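Local atomic coordinates of foldase protein PrsA (Streptococcus pneumoniae, PDB entry 5TVL), a protein that probably assists the folding of secreted proteins outside the cell after their translocation, with peptidyl-prolyl cis-trans isomerase activity. Residues A[261-264]-A[265-268]. Sequence-based numbering, arbitrary orientation.
Sequences KDQA and FQNI
An Asx turn at D262 opens the short 3-10 turn that leads from strand 259-260 into the short helix 266-270, the last in the modelled chain, and here D262 meets F265 while Q263 meets Q266. With CG of D262 anti to the backbone N (chi1 -162°), the carboxylate lies on the side of its own carbonyl carbon, toward the following residues, and OD1 accepts from A264 N at 3.1 Å through its anti lone pair. The same carboxylate has partners in helix 14-21 and just beyond it: OD1 forms a salt bridge with K22 and OD2 a hydrogen bond with Y18, ties that join the start of the turn to the N-terminal part of the chain. Two i to i+3 backbone bonds follow, a weak one from F265 N to D262 O and a firmer one from Q266 N to Q263 O at 3.1 Å. The buried F265 ring presents its edge to the aspartate, CD2 lying 4.0 Å from D262 CB near the ring plane. Beyond this turn the ring packs on Q28 and L31 of helix 25-44 and meets F17 of a second subunit edge-to-face (T-shaped). The side chains of Q263 and Q266, each bent at chi2, cross at a slant with their amide planes 19° apart; the touch is NE2 of Q263 against the aliphatic CB of Q266, at 3.7 Å. A water takes the place of a direct i to i+4 bond, donating to A264 O at 2.9 Å and accepting from I268 N at 3.1 Å.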
loop_
_atom_site.group_PDB
_atom_site.type_symbol
_atom_site.label_atom_id
_atom_site.label_comp_id
_atom_site.label_asym_id
_atom_site.label_seq_id
_atom_site.Cartn_x
_atom_site.Cartn_y
_atom_site.Cartn_z
ATOM N N LYS A 261 17.104 23.653 21.217
ATOM C CA LYS A 261 17.642 24.918 21.727
ATOM C C LYS A 261 17.063 26.116 20.974
ATOM O O LYS A 261 16.558 27.056 21.593
ATOM C CB LYS A 261 19.175 24.944 21.629
ATOM C CG LYS A 261 19.898 23.850 22.410
ATOM C CD LYS A 261 19.923 24.123 23.906
ATOM C CE LYS A 261 20.831 23.134 24.623
ATOM N NZ LYS A 261 20.791 23.291 26.103
ATOM N N ASP A 262 17.137 26.069 19.643
ATOM C CA ASP A 262 16.676 27.164 18.785
ATOM C C ASP A 262 15.174 27.044 18.508
ATOM O O ASP A 262 14.707 26.006 18.048
ATOM C CB ASP A 262 17.468 27.168 17.475
ATOM C CG ASP A 262 17.374 28.487 16.729
ATOM O OD1 ASP A 262 16.257 28.882 16.331
ATOM O OD2 ASP A 262 18.429 29.122 16.520
ATOM N N GLN A 263 14.438 28.125 18.770
ATOM C CA GLN A 263 12.970 28.148 18.669
ATOM C C GLN A 263 12.433 27.896 17.251
ATOM O O GLN A 263 11.319 27.393 17.094
ATOM C CB GLN A 263 12.434 29.492 19.210
ATOM C CG GLN A 263 10.914 29.655 19.250
ATOM C CD GLN A 263 10.207 28.568 20.045
ATOM O OE1 GLN A 263 10.737 28.060 21.037
ATOM N NE2 GLN A 263 9.000 28.207 19.614
ATOM N N ALA A 264 13.222 28.241 16.232
ATOM C CA ALA A 264 12.838 28.044 14.826
ATOM C C ALA A 264 12.464 26.599 14.474
ATOM O O ALA A 264 11.585 26.381 13.640
ATOM C CB ALA A 264 13.950 28.529 13.904
ATOM N N PHE A 265 13.123 25.629 15.109
ATOM C CA PHE A 265 12.878 24.206 14.837
ATOM C C PHE A 265 11.828 23.540 15.737
ATOM O O PHE A 265 11.505 22.375 15.523
ATOM C CB PHE A 265 14.193 23.428 14.915
ATOM C CG PHE A 265 15.263 23.969 14.011
ATOM C CD1 PHE A 265 15.298 23.625 12.662
ATOM C CD2 PHE A 265 16.231 24.832 14.504
ATOM C CE1 PHE A 265 16.284 24.133 11.825
ATOM C CE2 PHE A 265 17.220 25.342 13.672
ATOM C CZ PHE A 265 17.246 24.995 12.330
ATOM N N GLN A 266 11.281 24.271 16.713
ATOM C CA GLN A 266 10.373 23.699 17.728
ATOM C C GLN A 266 9.121 23.025 17.148
ATOM O O GLN A 266 8.696 21.980 17.648
ATOM C CB GLN A 266 9.959 24.781 18.743
ATOM C CG GLN A 266 9.202 24.281 19.973
ATOM C CD GLN A 266 10.023 23.343 20.841
ATOM O OE1 GLN A 266 11.191 23.605 21.127
ATOM N NE2 GLN A 266 9.412 22.244 21.272
ATOM N N ASN A 267 8.548 23.620 16.101
ATOM C CA ASN A 267 7.311 23.109 15.483
ATOM C C ASN A 267 7.491 21.796 14.713
ATOM O O ASN A 267 6.590 20.952 14.736
ATOM C CB ASN A 267 6.677 24.159 14.555
ATOM C CG ASN A 267 6.138 25.371 15.306
ATOM O OD1 ASN A 267 6.044 25.376 16.536
ATOM N ND2 ASN A 267 5.774 26.409 14.557
ATOM N N ILE A 268 8.631 21.618 14.039
ATOM C CA ILE A 268 8.878 20.384 13.271
ATOM C C ILE A 268 9.140 19.168 14.175
ATOM O O ILE A 268 8.948 18.031 13.747
ATOM C CB ILE A 268 10.005 20.557 12.211
ATOM C CG1 ILE A 268 9.778 19.603 11.029
ATOM C CG2 ILE A 268 11.397 20.350 12.803
ATOM C CD1 ILE A 268 10.740 19.807 9.877
HETATM O O HOH W 1 10.262 23.961 12.719
#